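Local coordinates for titin (Homo sapiens, PDB 2J8H), which is the giant elastic protein of muscle, represented here by a rigid pair of immunoglobulin domains from its A-band region, at residues Q152-T156 / R157-S161. Numbering follows the deposited sequence.
Sequences QVIVT and RSFTS
I154 and S161 face each other as an antiparallel hydrogen-bonded pair, V155 and T160 as the next, non-hydrogen-bonded pair, in a tight beta hairpin whose strands run at 172°. The hairpin belongs to the second I-set immunoglobulin domain, where strand 159-163 lies between 152-155 and 123-131, so 152-155 is at the edge of the sheet within this chain. I154 N donates to S161 O at 2.8 Å, in the plane of that carbonyl. In return, I154 O accepts two donors from opposite faces of its plane: S161 N and, at 2.8 Å, T160 OG1. The T160 hydroxyl reaches this oxygen because OG1 is anti to the backbone N (chi1 179°). It is also hydrogen-bonded to W138 NE1, so this buried hydroxyl ties the hairpin to strand 135-140. V155 CG2 lies alongside T160 OG1, and both residues touch I136.

Beyond the last bridge, T156 N bonds to F159 O at 2.8 Å, nearly straight, and so begins the turn. The T156 side chain organises the turn. Its OG1 sits between the backbone N and the carbonyl carbon (chi1 79°), where it accepts from S158 N at 3.1 Å, which makes an ST turn, and from F159 N at 3.2 Å, so one side-chain oxygen satisfies two backbone N-H groups. A water bridges T156 OG1 and S158 OG.

The F159 ring folds back over T156. T156 CG2 makes a CH-pi contact 3.9 Å from the ring centroid, and K125 makes a cation-pi contact with the same ring. I154 CG2 approaches F159 CE1 obliquely at 4.2 Å. T156 OG1 lies over the ring face, near its border, 3.3 Å from F159 CD2.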
loop_
_atom_site.group_PDB
_atom_site.type_symbol
_atom_site.label_atom_id
_atom_site.label_comp_id
_atom_site.label_asym_id
_atom_site.label_seq_id
_atom_site.Cartn_x
_atom_site.Cartn_y
_atom_site.Cartn_z
ATOM N N GLN A 152 -0.761 -14.541 35.778
ATOM C CA GLN A 152 -1.111 -15.561 34.800
ATOM C C GLN A 152 -1.027 -14.957 33.415
ATOM O O GLN A 152 -1.634 -13.916 33.156
ATOM C CB GLN A 152 -2.518 -16.129 35.040
ATOM C CG GLN A 152 -2.950 -17.190 34.028
ATOM C CD GLN A 152 -2.135 -18.445 34.095
ATOM O OE1 GLN A 152 -1.883 -18.987 35.180
ATOM N NE2 GLN A 152 -1.744 -18.958 32.935
ATOM N N VAL A 153 -0.275 -15.602 32.528
ATOM C CA VAL A 153 -0.273 -15.209 31.123
ATOM C C VAL A 153 -1.205 -16.099 30.293
ATOM O O VAL A 153 -1.116 -17.318 30.342
ATOM C CB VAL A 153 1.139 -15.282 30.528
ATOM C CG1 VAL A 153 1.093 -14.935 29.050
ATOM C CG2 VAL A 153 2.058 -14.325 31.275
ATOM N N ILE A 154 -2.078 -15.470 29.512
ATOM C CA ILE A 154 -2.925 -16.176 28.558
ATOM C C ILE A 154 -2.409 -15.833 27.167
ATOM O O ILE A 154 -2.148 -14.682 26.877
ATOM C CB ILE A 154 -4.384 -15.741 28.691
ATOM C CG1 ILE A 154 -4.940 -16.199 30.043
ATOM C CG2 ILE A 154 -5.224 -16.266 27.528
ATOM C CD1 ILE A 154 -6.355 -15.706 30.357
ATOM N N VAL A 155 -2.205 -16.839 26.333
ATOM C CA VAL A 155 -1.942 -16.610 24.913
ATOM C C VAL A 155 -2.903 -17.448 24.073
ATOM O O VAL A 155 -3.014 -18.660 24.253
ATOM C CB VAL A 155 -0.502 -16.968 24.528
ATOM C CG1 VAL A 155 -0.224 -16.542 23.096
ATOM C CG2 VAL A 155 0.498 -16.318 25.486
ATOM N N THR A 156 -3.623 -16.783 23.183
ATOM C CA THR A 156 -4.520 -17.460 22.270
ATOM C C THR A 156 -4.000 -17.237 20.856
ATOM O O THR A 156 -2.880 -16.731 20.681
ATOM C CB THR A 156 -5.946 -16.939 22.402
ATOM O OG1 THR A 156 -6.062 -15.698 21.700
ATOM C CG2 THR A 156 -6.323 -16.758 23.888
ATOM N N ARG A 157 -4.800 -17.617 19.859
ATOM C CA ARG A 157 -4.415 -17.396 18.464
ATOM C C ARG A 157 -4.331 -15.904 18.092
ATOM O O ARG A 157 -3.621 -15.544 17.154
ATOM C CB ARG A 157 -5.388 -18.106 17.516
ATOM C CG ARG A 157 -5.394 -19.649 17.676
ATOM C CD ARG A 157 -6.374 -20.315 16.689
ATOM N NE ARG A 157 -7.746 -19.810 16.854
ATOM C CZ ARG A 157 -8.807 -20.545 17.193
ATOM N NH1 ARG A 157 -8.714 -21.862 17.400
ATOM N NH2 ARG A 157 -9.993 -19.948 17.311
ATOM N N SER A 158 -5.047 -15.047 18.816
ATOM C CA SER A 158 -5.200 -13.636 18.416
ATOM C C SER A 158 -4.863 -12.582 19.469
ATOM O O SER A 158 -4.747 -11.393 19.154
ATOM C CB SER A 158 -6.625 -13.416 17.886
ATOM O OG SER A 158 -7.570 -13.758 18.875
ATOM N N PHE A 159 -4.694 -12.997 20.716
ATOM C CA PHE A 159 -4.373 -12.052 21.771
ATOM C C PHE A 159 -3.629 -12.718 22.902
ATOM O O PHE A 159 -3.604 -13.968 23.018
ATOM C CB PHE A 159 -5.648 -11.365 22.281
ATOM C CG PHE A 159 -6.503 -12.225 23.135
ATOM C CD1 PHE A 159 -6.237 -12.359 24.480
ATOM C CD2 PHE A 159 -7.584 -12.899 22.602
ATOM C CE1 PHE A 159 -7.016 -13.173 25.293
ATOM C CE2 PHE A 159 -8.393 -13.687 23.400
ATOM C CZ PHE A 159 -8.103 -13.828 24.756
ATOM N N THR A 160 -3.006 -11.883 23.716
ATOM C CA THR A 160 -2.370 -12.333 24.946
ATOM C C THR A 160 -2.833 -11.394 26.053
ATOM O O THR A 160 -3.007 -10.181 25.832
ATOM C CB THR A 160 -0.845 -12.323 24.838
ATOM O OG1 THR A 160 -0.294 -12.747 26.072
ATOM C CG2 THR A 160 -0.285 -10.912 24.534
ATOM N N SER A 161 -3.129 -11.967 27.202
ATOM C CA SER A 161 -3.495 -11.199 28.382
ATOM C C SER A 161 -2.547 -11.503 29.521
ATOM O O SER A 161 -2.222 -12.665 29.796
ATOM C CB SER A 161 -4.900 -11.549 28.850
ATOM O OG SER A 161 -5.798 -11.342 27.799
HETATM O O HOH W 1 -8.509 -16.720 19.891
#